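Local coordinates for protein CG14216 (Drosophila melanogaster, PDB 3OMX) that probably dephosphorylates phosphoserine and phosphothreonine in the C-terminal domain of RNA polymerase II, with a role in RNA processing and termination, at residues L133-V138 and R181-S186; V7-M12 and E108-D113; R14-H19 and V29-T34; P129-N134 and D163-I168. All coordinates share one frame; numbering follows the deposited sequence.

All four contacts reach one five-stranded sheet. Interactions 2 and 3 form its catalytic end, their centres about 9 Å apart: both hold the vanadate, and E108 OE1 of interaction 2 makes a 2.7 Å salt bridge with R14 NH1 of interaction 3. Interactions 1 and 4 share L133 and N134 on strand 129-134 and build the flank where strand 184-189 closes the sheet, with centres about 13 Å apart. Interaction 1 still feels the site: V137 O lies 2.9 Å from R14 NH1, and the N134 side chain is about 11 Å from the vanadate. Interaction 4 is more remote, its centre about 19 Å from those of interactions 2 and 3.

Interaction 1: L133-V138 and R181-S186; sequences LNVDVV and RVILHS
R181 reaches across to D136, its NH2 donating to D136 O in the carbonyl plane, on a lone pair; the 2.5 Å separation is so short that its exact value is doubtful. A bend at chi3 (82°) brings the guanidinium edge there, and water 2 accepts from R181 NH1 and donates to the same D136 O. Water 1 links D136 N to V182 O. Further along, N134 N donates to L184 O at 3.0 Å, which also receives the L133 CA-H group (L133 CA to L184 O, 3.2 Å). Apolar packing lies outward of these bonds: V135 CG2 rests on I183 CD1 (3.7 Å), V135 CG1 lies obliquely by the guanidinium, and L133 CB meets I183 CG2 at 4.0 Å. V150 and M154 of helix 141-158 pack on V135. With an alanine in place of R181, D136 O would probably lose its guanidinium mate and water 2 the NH1 donor that holds it beside D136 O. L133 and H185 form an antiparallel non-hydrogen-bonded pair, so strand 184-189 runs against its neighbour 129-134, an antiparallel edge strand added to the four parallel strands of a low-molecular-weight phosphatase-like fold.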
loop_
_atom_site.group_PDB
_atom_site.type_symbol
_atom_site.label_atom_id
_atom_site.label_comp_id
_atom_site.label_asym_id
_atom_site.label_seq_id
_atom_site.Cartn_x
_atom_site.Cartn_y
_atom_site.Cartn_z
ATOM N N LEU A 133 2.569 9.591 4.432
ATOM C CA LEU A 133 2.412 10.336 3.224
ATOM C C LEU A 133 1.289 9.758 2.421
ATOM O O LEU A 133 1.219 8.565 2.268
ATOM C CB LEU A 133 3.679 10.272 2.292
ATOM C CG LEU A 133 4.907 10.788 3.018
ATOM C CD1 LEU A 133 6.219 10.570 2.312
ATOM C CD2 LEU A 133 4.800 12.220 3.548
ATOM N N ASN A 134 0.390 10.598 1.896
ATOM C CA ASN A 134 -0.599 10.097 0.987
ATOM C C ASN A 134 -0.244 10.532 -0.437
ATOM O O ASN A 134 -0.071 11.712 -0.744
ATOM C CB ASN A 134 -1.970 10.685 1.357
ATOM C CG ASN A 134 -3.101 10.087 0.549
ATOM O OD1 ASN A 134 -3.427 8.925 0.746
ATOM N ND2 ASN A 134 -3.667 10.849 -0.425
ATOM N N VAL A 135 -0.250 9.574 -1.315
ATOM C CA VAL A 135 -0.065 9.825 -2.673
ATOM C C VAL A 135 -1.259 9.148 -3.379
ATOM O O VAL A 135 -1.318 7.885 -3.418
ATOM C CB VAL A 135 1.202 9.147 -3.213
ATOM C CG1 VAL A 135 1.193 9.345 -4.719
ATOM C CG2 VAL A 135 2.542 9.699 -2.528
ATOM N N ASP A 136 -2.177 9.943 -3.941
ATOM C CA ASP A 136 -3.390 9.380 -4.544
ATOM C C ASP A 136 -3.130 8.510 -5.732
ATOM O O ASP A 136 -2.527 8.902 -6.693
ATOM C CB ASP A 136 -4.428 10.467 -5.007
ATOM C CG ASP A 136 -5.126 11.243 -3.820
ATOM O OD1 ASP A 136 -5.709 10.673 -2.819
ATOM O OD2 ASP A 136 -5.124 12.512 -3.927
ATOM N N VAL A 137 -3.676 7.304 -5.713
ATOM C CA VAL A 137 -3.671 6.499 -6.880
ATOM C C VAL A 137 -5.012 5.849 -7.084
ATOM O O VAL A 137 -5.669 5.407 -6.126
ATOM C CB VAL A 137 -2.431 5.531 -6.999
ATOM C CG1 VAL A 137 -1.457 5.631 -5.866
ATOM C CG2 VAL A 137 -2.802 4.171 -7.389
ATOM N N VAL A 138 -5.447 5.821 -8.340
ATOM C CA VAL A 138 -6.746 5.293 -8.602
ATOM C C VAL A 138 -6.710 3.748 -8.614
ATOM O O VAL A 138 -5.720 3.096 -8.999
ATOM C CB VAL A 138 -7.261 5.910 -9.890
ATOM C CG1 VAL A 138 -8.525 5.239 -10.337
ATOM C CG2 VAL A 138 -7.559 7.459 -9.713
ATOM N N ARG A 181 1.057 17.538 -7.684
ATOM C CA ARG A 181 0.267 16.683 -6.829
ATOM C C ARG A 181 0.248 17.226 -5.439
ATOM O O ARG A 181 1.115 18.002 -5.034
ATOM C CB ARG A 181 0.919 15.278 -6.817
ATOM C CG ARG A 181 0.522 14.616 -8.142
ATOM C CD ARG A 181 1.313 13.335 -8.299
ATOM N NE ARG A 181 0.513 12.480 -7.496
ATOM C CZ ARG A 181 -0.209 11.467 -7.941
ATOM N NH1 ARG A 181 -0.109 11.026 -9.194
ATOM N NH2 ARG A 181 -0.980 10.884 -7.060
ATOM N N VAL A 182 -0.748 16.786 -4.696
ATOM C CA VAL A 182 -0.799 17.071 -3.322
ATOM C C VAL A 182 -0.336 15.844 -2.505
ATOM O O VAL A 182 -0.872 14.729 -2.691
ATOM C CB VAL A 182 -2.198 17.564 -2.950
ATOM C CG1 VAL A 182 -2.275 17.933 -1.508
ATOM C CG2 VAL A 182 -2.596 18.885 -3.933
ATOM N N ILE A 183 0.691 16.031 -1.664
ATOM C CA ILE A 183 1.132 14.912 -0.772
ATOM C C ILE A 183 0.696 15.225 0.655
ATOM O O ILE A 183 1.212 16.144 1.202
ATOM C CB ILE A 183 2.584 14.747 -0.749
ATOM C CG1 ILE A 183 3.187 14.559 -2.168
ATOM C CG2 ILE A 183 2.941 13.508 0.082
ATOM C CD1 ILE A 183 2.544 13.339 -2.971
ATOM N N LEU A 184 -0.355 14.625 1.211
ATOM C CA LEU A 184 -0.571 14.841 2.643
ATOM C C LEU A 184 0.529 14.268 3.524
ATOM O O LEU A 184 1.130 13.229 3.155
ATOM C CB LEU A 184 -1.912 14.264 3.076
ATOM C CG LEU A 184 -3.171 14.762 2.381
ATOM C CD1 LEU A 184 -4.369 13.914 2.861
ATOM C CD2 LEU A 184 -3.381 16.271 2.486
ATOM N N HIS A 185 0.826 14.912 4.662
ATOM C CA HIS A 185 1.922 14.504 5.505
ATOM C C HIS A 185 1.554 14.628 6.966
ATOM O O HIS A 185 1.228 15.719 7.487
ATOM C CB HIS A 185 3.172 15.267 5.134
ATOM C CG HIS A 185 4.353 15.137 6.062
ATOM N ND1 HIS A 185 4.809 13.930 6.600
ATOM C CD2 HIS A 185 5.255 16.070 6.447
ATOM C CE1 HIS A 185 5.909 14.138 7.283
ATOM N NE2 HIS A 185 6.195 15.434 7.214
ATOM N N SER A 186 1.664 13.472 7.649
ATOM C CA SER A 186 1.636 13.442 9.093
ATOM C C SER A 186 2.904 12.908 9.745
ATOM O O SER A 186 3.499 11.894 9.296
ATOM C CB SER A 186 0.444 12.593 9.542
ATOM O OG SER A 186 -0.689 13.348 9.222
HETATM O O HOH W 1 -1.548 12.972 -4.403
HETATM O O HOH W 2 -1.078 8.231 -9.428
#

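Interaction 2: V7-M12 and E108-D113; sequences VCSSNM and EERVYD. With VO4 (vanadate ion), chain E.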
loop_
_atom_site.group_PDB
_atom_site.type_symbol
_atom_site.label_atom_id
_atom_site.label_comp_id
_atom_site.label_asym_id
_atom_site.label_seq_id
_atom_site.Cartn_x
_atom_site.Cartn_y
_atom_site.Cartn_z
ATOM N N VAL A 7 0.303 1.056 1.561
ATOM C CA VAL A 7 -0.946 0.709 2.253
ATOM C C VAL A 7 -2.157 1.151 1.402
ATOM O O VAL A 7 -2.253 2.299 1.066
ATOM C CB VAL A 7 -1.043 1.390 3.758
ATOM C CG1 VAL A 7 -2.303 0.863 4.405
ATOM C CG2 VAL A 7 0.166 1.149 4.652
ATOM N N CYS A 8 -3.019 0.248 1.008
ATOM C CA CYS A 8 -4.190 0.533 0.320
ATOM C C CYS A 8 -5.374 -0.001 1.183
ATOM O O CYS A 8 -5.291 -0.081 2.377
ATOM C CB CYS A 8 -4.162 -0.007 -1.105
ATOM S SG CYS A 8 -4.352 -1.718 -1.448
ATOM N N SER A 9 -6.474 -0.371 0.576
ATOM C CA SER A 9 -7.519 -0.909 1.423
ATOM C C SER A 9 -7.522 -2.496 1.673
ATOM O O SER A 9 -7.624 -3.015 2.823
ATOM C CB SER A 9 -8.895 -0.407 0.849
ATOM O OG SER A 9 -9.792 -0.791 1.842
ATOM N N SER A 10 -7.303 -3.198 0.591
ATOM C CA SER A 10 -7.319 -4.629 0.518
ATOM C C SER A 10 -5.902 -5.379 0.390
ATOM O O SER A 10 -5.915 -6.541 0.517
ATOM C CB SER A 10 -8.137 -5.069 -0.734
ATOM O OG SER A 10 -9.517 -4.710 -0.662
ATOM N N ASN A 11 -4.811 -4.711 0.026
ATOM C CA ASN A 11 -3.453 -5.244 -0.106
ATOM C C ASN A 11 -3.463 -6.174 -1.195
ATOM O O ASN A 11 -2.934 -7.274 -1.022
ATOM C CB ASN A 11 -2.998 -6.073 1.071
ATOM C CG ASN A 11 -1.462 -6.190 1.205
ATOM O OD1 ASN A 11 -0.623 -5.482 0.549
ATOM N ND2 ASN A 11 -1.094 -7.019 2.113
ATOM N N MET A 12 -4.186 -5.811 -2.234
ATOM C CA MET A 12 -4.264 -6.620 -3.434
ATOM C C MET A 12 -3.730 -5.940 -4.675
ATOM O O MET A 12 -3.109 -6.582 -5.530
ATOM C CB MET A 12 -5.692 -6.991 -3.784
ATOM C CG MET A 12 -6.371 -7.848 -2.859
ATOM S SD MET A 12 -5.854 -9.572 -3.165
ATOM C CE MET A 12 -5.918 -9.485 -4.930
ATOM N N GLU A 108 -4.890 6.777 -0.841
ATOM C CA GLU A 108 -6.139 7.506 -0.861
ATOM C C GLU A 108 -6.480 7.953 0.511
ATOM O O GLU A 108 -5.883 7.486 1.474
ATOM C CB GLU A 108 -7.264 6.784 -1.535
ATOM C CG GLU A 108 -7.757 5.653 -0.789
ATOM C CD GLU A 108 -8.918 4.829 -1.526
ATOM O OE1 GLU A 108 -8.906 4.485 -2.756
ATOM O OE2 GLU A 108 -9.863 4.454 -0.802
ATOM N N GLU A 109 -7.322 8.991 0.588
ATOM C CA GLU A 109 -7.586 9.752 1.823
ATOM C C GLU A 109 -8.208 8.900 2.917
ATOM O O GLU A 109 -7.833 9.044 4.087
ATOM C CB GLU A 109 -8.575 10.890 1.492
ATOM C CG GLU A 109 -7.947 12.132 1.243
ATOM C CD GLU A 109 -9.021 13.332 1.104
ATOM O OE1 GLU A 109 -9.473 13.935 2.130
ATOM O OE2 GLU A 109 -9.427 13.615 -0.058
ATOM N N ARG A 110 -9.156 8.027 2.553
ATOM C CA ARG A 110 -9.758 7.157 3.545
ATOM C C ARG A 110 -8.718 6.301 4.220
ATOM O O ARG A 110 -8.707 6.194 5.471
ATOM C CB ARG A 110 -10.762 6.203 2.958
ATOM C CG ARG A 110 -11.807 6.841 2.181
ATOM C CD ARG A 110 -12.962 5.804 2.032
ATOM N NE ARG A 110 -12.425 4.474 2.406
ATOM C CZ ARG A 110 -12.300 3.968 3.660
ATOM N NH1 ARG A 110 -12.714 4.628 4.810
ATOM N NH2 ARG A 110 -11.773 2.734 3.779
ATOM N N VAL A 111 -7.791 5.740 3.411
ATOM C CA VAL A 111 -6.671 4.933 3.955
ATOM C C VAL A 111 -5.820 5.808 4.699
ATOM O O VAL A 111 -5.322 5.447 5.791
ATOM C CB VAL A 111 -5.904 4.152 2.841
ATOM C CG1 VAL A 111 -4.669 3.265 3.439
ATOM C CG2 VAL A 111 -6.911 3.345 2.123
ATOM N N TYR A 112 -5.593 7.027 4.198
ATOM C CA TYR A 112 -4.641 7.884 4.991
ATOM C C TYR A 112 -5.222 8.128 6.410
ATOM O O TYR A 112 -4.477 8.073 7.377
ATOM C CB TYR A 112 -4.484 9.219 4.266
ATOM C CG TYR A 112 -3.701 10.279 4.948
ATOM C CD1 TYR A 112 -2.323 10.200 5.029
ATOM C CD2 TYR A 112 -4.343 11.412 5.548
ATOM C CE1 TYR A 112 -1.590 11.262 5.560
ATOM C CE2 TYR A 112 -3.600 12.456 6.202
ATOM C CZ TYR A 112 -2.221 12.427 6.129
ATOM O OH TYR A 112 -1.423 13.448 6.701
ATOM N N ASP A 113 -6.556 8.451 6.539
ATOM C CA ASP A 113 -7.191 8.720 7.848
ATOM C C ASP A 113 -7.219 7.499 8.782
ATOM O O ASP A 113 -6.851 7.599 9.945
ATOM C CB ASP A 113 -8.601 9.193 7.646
ATOM C CG ASP A 113 -8.628 10.623 6.989
ATOM O OD1 ASP A 113 -7.704 11.379 7.346
ATOM O OD2 ASP A 113 -9.498 10.923 6.108
HETATM V V VO4 E . -6.059 -2.044 -2.982
HETATM O O1 VO4 E . -7.568 -2.523 -4.148
HETATM O O2 VO4 E . -6.055 -3.891 -2.615
HETATM O O3 VO4 E . -7.406 -1.054 -1.956
HETATM O O4 VO4 E . -5.500 -1.149 -4.540
#
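V7 meets V111 through its CG1 methyl, 3.5 Å from V111 CG1, where strand 3-8 gives way to the CX5R phosphate-binding loop of the phosphatase family. The V7 methyl stands anti to the backbone N (chi1 -175°), on the side from which helix 109-120 approaches. At C8 the same V111 lies against the backbone, with C8 O 3.6 Å from V111 CG1. The C8 side chain leaves in another direction: chi1 of 75° sets SG between the backbone N and the carbonyl carbon, and SG binds the vanadium at 2.3 Å. The cysteine thus takes the place of the family's nucleophile, with vanadate as a transition-state analogue. S9 touches V111 CG2 with its backbone and turns its N-H inward, S9 N to vanadate O3 being 2.8 Å. S10 N adds a weak bond to that oxygen at 3.3 Å. The loop then curls around the sulfur, N11 N donating to C8 SG at 3.4 Å, although the sulfur's position is less sure because it crowds a vanadate oxygen. Across from the loop, E108 sits at the N-cap of helix 109-120 and pairs by salt bridge with R14, the arginine that completes the motif. The last donor here is M12 N, 2.7 Å from vanadate O2, the oxygen crowded by C8 SG, which makes its place less certain.

Interaction 3: R14-H19 and V29-T34; sequences RSMEAH and VRSYGT. With VO4 (vanadate ion), chain E.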
loop_
_atom_site.group_PDB
_atom_site.type_symbol
_atom_site.label_atom_id
_atom_site.label_comp_id
_atom_site.label_asym_id
_atom_site.label_seq_id
_atom_site.Cartn_x
_atom_site.Cartn_y
_atom_site.Cartn_z
ATOM N N ARG A 14 -3.123 -1.699 -5.573
ATOM C CA ARG A 14 -2.226 -0.615 -5.587
ATOM C C ARG A 14 -1.038 -0.800 -4.622
ATOM O O ARG A 14 0.072 -0.336 -4.850
ATOM C CB ARG A 14 -2.954 0.651 -5.197
ATOM C CG ARG A 14 -3.939 1.120 -6.192
ATOM C CD ARG A 14 -4.833 2.132 -5.560
ATOM N NE ARG A 14 -5.769 1.535 -4.593
ATOM C CZ ARG A 14 -6.695 2.269 -3.949
ATOM N NH1 ARG A 14 -6.828 3.561 -4.180
ATOM N NH2 ARG A 14 -7.495 1.726 -3.070
ATOM N N SER A 15 -1.302 -1.324 -3.448
ATOM C CA SER A 15 -0.229 -1.456 -2.522
ATOM C C SER A 15 0.735 -2.568 -3.027
ATOM O O SER A 15 1.891 -2.421 -2.896
ATOM C CB SER A 15 -0.816 -1.736 -1.166
ATOM O OG SER A 15 -1.382 -2.975 -1.150
ATOM N N MET A 16 0.232 -3.601 -3.698
ATOM C CA MET A 16 1.065 -4.691 -4.167
ATOM C C MET A 16 1.874 -4.369 -5.506
ATOM O O MET A 16 3.035 -4.775 -5.636
ATOM C CB MET A 16 0.265 -5.954 -4.270
ATOM C CG MET A 16 -0.071 -6.577 -2.884
ATOM S SD MET A 16 1.379 -7.186 -2.081
ATOM C CE MET A 16 1.559 -8.760 -2.894
ATOM N N GLU A 17 1.314 -3.585 -6.435
ATOM C CA GLU A 17 2.097 -3.086 -7.532
ATOM C C GLU A 17 3.223 -2.224 -7.046
ATOM O O GLU A 17 4.295 -2.252 -7.598
ATOM C CB GLU A 17 1.243 -2.207 -8.375
ATOM C CG GLU A 17 1.774 -1.957 -9.745
ATOM C CD GLU A 17 1.625 -3.135 -10.704
ATOM O OE1 GLU A 17 0.582 -3.871 -10.733
ATOM O OE2 GLU A 17 2.577 -3.349 -11.483
ATOM N N ALA A 18 2.985 -1.413 -6.023
ATOM C CA ALA A 18 4.011 -0.532 -5.541
ATOM C C ALA A 18 5.028 -1.329 -4.744
ATOM O O ALA A 18 6.209 -1.038 -4.809
ATOM C CB ALA A 18 3.442 0.576 -4.634
ATOM N N HIS A 19 4.547 -2.283 -3.960
ATOM C CA HIS A 19 5.389 -3.246 -3.251
ATOM C C HIS A 19 6.441 -3.823 -4.194
ATOM O O HIS A 19 7.648 -3.643 -3.986
ATOM C CB HIS A 19 4.552 -4.380 -2.654
ATOM C CG HIS A 19 5.299 -5.216 -1.617
ATOM N ND1 HIS A 19 6.582 -5.707 -1.821
ATOM C CD2 HIS A 19 4.873 -5.794 -0.476
ATOM C CE1 HIS A 19 6.946 -6.441 -0.792
ATOM N NE2 HIS A 19 5.908 -6.531 0.024
ATOM N N VAL A 29 10.630 -2.897 1.688
ATOM C CA VAL A 29 9.263 -2.499 1.585
ATOM C C VAL A 29 8.318 -3.611 2.023
ATOM O O VAL A 29 8.535 -4.744 1.676
ATOM C CB VAL A 29 8.937 -2.061 0.105
ATOM C CG1 VAL A 29 9.339 -3.253 -0.868
ATOM C CG2 VAL A 29 7.474 -1.756 0.013
ATOM N N ARG A 30 7.207 -3.239 2.698
ATOM C CA ARG A 30 6.153 -4.185 3.094
ATOM C C ARG A 30 4.898 -3.445 2.674
ATOM O O ARG A 30 4.899 -2.218 2.422
ATOM C CB ARG A 30 6.188 -4.492 4.653
ATOM C CG ARG A 30 7.621 -4.830 5.112
ATOM C CD ARG A 30 7.997 -5.264 6.656
ATOM N NE ARG A 30 7.436 -6.568 6.715
ATOM C CZ ARG A 30 8.064 -7.724 6.912
ATOM N NH1 ARG A 30 9.338 -7.789 7.231
ATOM N NH2 ARG A 30 7.326 -8.787 6.870
ATOM N N SER A 31 3.832 -4.203 2.523
ATOM C CA SER A 31 2.673 -3.606 2.107
ATOM C C SER A 31 1.497 -4.135 2.989
ATOM O O SER A 31 1.635 -5.201 3.495
ATOM C CB SER A 31 2.517 -3.887 0.642
ATOM O OG SER A 31 2.208 -5.232 0.470
ATOM N N TYR A 32 0.349 -3.365 3.127
ATOM C CA TYR A 32 -0.830 -3.635 3.987
ATOM C C TYR A 32 -2.141 -3.022 3.432
ATOM O O TYR A 32 -2.096 -2.297 2.470
ATOM C CB TYR A 32 -0.649 -3.104 5.414
ATOM C CG TYR A 32 0.603 -3.584 6.100
ATOM C CD1 TYR A 32 1.751 -2.858 5.990
ATOM C CD2 TYR A 32 0.616 -4.786 6.894
ATOM C CE1 TYR A 32 2.954 -3.325 6.565
ATOM C CE2 TYR A 32 1.755 -5.243 7.486
ATOM C CZ TYR A 32 2.944 -4.526 7.289
ATOM O OH TYR A 32 4.127 -4.848 7.831
ATOM N N GLY A 33 -3.250 -3.378 4.093
ATOM C CA GLY A 33 -4.637 -3.106 3.780
ATOM C C GLY A 33 -5.132 -2.543 5.092
ATOM O O GLY A 33 -4.598 -2.842 6.212
ATOM N N THR A 34 -6.027 -1.580 4.973
ATOM C CA THR A 34 -6.596 -0.962 6.144
ATOM C C THR A 34 -8.068 -1.366 6.222
ATOM O O THR A 34 -8.752 -1.008 7.135
ATOM C CB THR A 34 -6.552 0.586 6.123
ATOM O OG1 THR A 34 -7.127 1.161 4.876
ATOM C CG2 THR A 34 -5.341 1.190 6.695
HETATM V V VO4 E . -6.059 -2.044 -2.982
HETATM O O1 VO4 E . -7.568 -2.523 -4.148
HETATM O O2 VO4 E . -6.055 -3.891 -2.615
HETATM O O3 VO4 E . -7.406 -1.054 -1.956
HETATM O O4 VO4 E . -5.500 -1.149 -4.540
#
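H19 lays one face of its imidazole over the V29 backbone, V29 C standing 4.1 Å above the ring plane toward its rim, and its ND1 is buried without a polar partner in the model. CG anti to the backbone N (chi1 -165°) carries the ring from helix 14-24 down to the strand. H19 CE1 comes within 3.4 Å of V29 O, while V29 CG1 packs on ND1 and, at 3.6 Å, on H19 O. S31 OG is near the plane at the ring edge, too close to be trusted in detail. Replacing H19 by an alanine would take this ring away and would probably open a gap between helix and strand beside V29 and S31. M16 SD also approaches S31 OG (3.3 Å), and the hydroxyls of S15 and S31 both turn to the side chain of N11. At the helix start R14 grips the vanadate with three bonds. R14 N and NE both donate to O4, at 2.6 and 2.7 Å, and NH2 donates to O3, so the guanidinium offers an edge to the anion. V137 O takes a bond from R14 NH1, which helps fix that rotation. Helix and strand segments run antiparallel (175°, axes 7.9 Å apart), as in a beta-alpha-beta crossover from strand 3-8 through helix 14-24 to strand 28-33, with the phosphate-binding loop at the helix N terminus.

Interaction 4: P129-N134 and D163-I168; sequences PVHVLN and DLDNDI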
loop_
_atom_site.group_PDB
_atom_site.type_symbol
_atom_site.label_atom_id
_atom_site.label_comp_id
_atom_site.label_asym_id
_atom_site.label_seq_id
_atom_site.Cartn_x
_atom_site.Cartn_y
_atom_site.Cartn_z
ATOM N N PRO A 129 9.883 8.875 15.274
ATOM C CA PRO A 129 9.028 9.537 14.284
ATOM C C PRO A 129 8.879 8.613 13.135
ATOM O O PRO A 129 9.919 8.100 12.694
ATOM C CB PRO A 129 9.886 10.746 13.841
ATOM C CG PRO A 129 10.948 10.899 14.959
ATOM C CD PRO A 129 11.241 9.447 15.280
ATOM N N VAL A 130 7.633 8.340 12.729
ATOM C CA VAL A 130 7.380 7.746 11.430
ATOM C C VAL A 130 6.607 8.777 10.542
ATOM O O VAL A 130 5.662 9.428 11.064
ATOM C CB VAL A 130 6.572 6.447 11.558
ATOM C CG1 VAL A 130 5.382 6.640 12.441
ATOM C CG2 VAL A 130 6.097 6.039 10.217
ATOM N N HIS A 131 6.970 8.941 9.237
ATOM C CA HIS A 131 6.237 9.913 8.376
ATOM C C HIS A 131 5.156 9.246 7.543
ATOM O O HIS A 131 5.465 8.303 6.813
ATOM C CB HIS A 131 7.229 10.530 7.475
ATOM C CG HIS A 131 8.122 11.439 8.201
ATOM N ND1 HIS A 131 9.467 11.155 8.439
ATOM C CD2 HIS A 131 7.852 12.587 8.836
ATOM C CE1 HIS A 131 9.984 12.133 9.140
ATOM N NE2 HIS A 131 9.016 12.993 9.419
ATOM N N VAL A 132 3.906 9.674 7.637
ATOM C CA VAL A 132 2.808 9.067 6.815
ATOM C C VAL A 132 2.539 10.067 5.669
ATOM O O VAL A 132 2.356 11.225 5.949
ATOM C CB VAL A 132 1.508 8.819 7.656
ATOM C CG1 VAL A 132 0.458 8.166 6.874
ATOM C CG2 VAL A 132 1.778 7.830 8.804
ATOM N N LEU A 133 2.569 9.591 4.432
ATOM C CA LEU A 133 2.412 10.336 3.224
ATOM C C LEU A 133 1.289 9.758 2.421
ATOM O O LEU A 133 1.219 8.565 2.268
ATOM C CB LEU A 133 3.679 10.272 2.292
ATOM C CG LEU A 133 4.907 10.788 3.018
ATOM C CD1 LEU A 133 6.219 10.570 2.312
ATOM C CD2 LEU A 133 4.800 12.220 3.548
ATOM N N ASN A 134 0.390 10.598 1.896
ATOM C CA ASN A 134 -0.599 10.097 0.987
ATOM C C ASN A 134 -0.244 10.532 -0.437
ATOM O O ASN A 134 -0.071 11.712 -0.744
ATOM C CB ASN A 134 -1.970 10.685 1.357
ATOM C CG ASN A 134 -3.101 10.087 0.549
ATOM O OD1 ASN A 134 -3.427 8.925 0.746
ATOM N ND2 ASN A 134 -3.667 10.849 -0.425
ATOM N N ASP A 163 19.102 12.905 6.984
ATOM C CA ASP A 163 18.506 13.616 8.104
ATOM C C ASP A 163 17.055 13.841 7.833
ATOM O O ASP A 163 16.530 14.948 7.902
ATOM C CB ASP A 163 19.254 14.927 8.475
ATOM C CG ASP A 163 18.621 15.651 9.729
ATOM O OD1 ASP A 163 17.732 15.083 10.461
ATOM O OD2 ASP A 163 18.976 16.835 9.945
ATOM N N LEU A 164 16.390 12.728 7.573
ATOM C CA LEU A 164 15.093 12.795 6.928
ATOM C C LEU A 164 14.127 13.677 7.675
ATOM O O LEU A 164 13.336 14.409 7.020
ATOM C CB LEU A 164 14.564 11.402 6.761
ATOM C CG LEU A 164 13.554 10.995 5.672
ATOM C CD1 LEU A 164 12.302 10.664 6.279
ATOM C CD2 LEU A 164 13.345 11.999 4.571
ATOM N N ASP A 165 14.155 13.680 9.004
ATOM C CA ASP A 165 13.144 14.474 9.726
ATOM C C ASP A 165 13.233 15.964 9.469
ATOM O O ASP A 165 12.226 16.664 9.563
ATOM C CB ASP A 165 13.237 14.292 11.243
ATOM C CG ASP A 165 12.913 12.843 11.682
ATOM O OD1 ASP A 165 11.995 12.193 11.139
ATOM O OD2 ASP A 165 13.589 12.316 12.606
ATOM N N ASN A 166 14.435 16.458 9.190
ATOM C CA ASN A 166 14.597 17.842 8.849
ATOM C C ASN A 166 14.637 18.209 7.351
ATOM O O ASN A 166 14.788 19.345 7.048
ATOM C CB ASN A 166 15.866 18.398 9.432
ATOM C CG ASN A 166 15.897 18.263 10.889
ATOM O OD1 ASN A 166 14.920 18.590 11.588
ATOM N ND2 ASN A 166 17.013 17.764 11.392
ATOM N N ASP A 167 14.636 17.241 6.469
ATOM C CA ASP A 167 14.658 17.476 5.056
ATOM C C ASP A 167 13.248 17.280 4.470
ATOM O O ASP A 167 12.929 17.832 3.398
ATOM C CB ASP A 167 15.651 16.515 4.371
ATOM C CG ASP A 167 17.106 16.863 4.673
ATOM O OD1 ASP A 167 17.356 17.884 5.332
ATOM O OD2 ASP A 167 18.050 16.145 4.259
ATOM N N ILE A 168 12.415 16.509 5.163
ATOM C CA ILE A 168 11.282 15.852 4.506
ATOM C C ILE A 168 10.283 16.895 4.057
ATOM O O ILE A 168 9.756 16.818 3.015
ATOM C CB ILE A 168 10.610 14.704 5.329
ATOM C CG1 ILE A 168 9.652 14.002 4.379
ATOM C CG2 ILE A 168 9.808 15.242 6.479
ATOM C CD1 ILE A 168 9.094 12.635 4.726
#
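H131 is the centre of this contact, its imidazole pushed from strand 129-134 into the first turn of helix 164-179, the helix that leads on to the antiparallel edge strand 184-189. It is an alpha/beta layer contact: the helix segment lies over the strand segment with axes 10.3 Å apart at closest and inclined by 31°. I168 supplies the second large share. Its CG2 methyl sits over one face of the H131 ring in a CH-pi contact, 4.0 Å from the ring centroid and 22° off the normal, and its CD1 reaches back to H131 CG at 3.8 Å. CG1 lying anti to the backbone N extends this arm along the ring, and I168 CD1 goes on to touch L133 CD1 at 4.3 Å. H185 of strand 184-189 also meets the H131 ring, and M158 of helix 141-158 packs on I168 and L164. D165, the third contributor, brings OD1 to the ring edge near its plane; the approach to CE1 is too short to trust. The carboxylate and ring planes are well inclined to each other. D165 OD1 also lies 3.7 Å from P129 CB, so the acid spans the two strand residues. L164 CD1 adds an oblique contact to H131 ND1 at 3.6 Å. At the helix start, N166 ND2 donates almost straight (169°) to D163 OD2, 2.6 Å away on the syn side of the carboxylate.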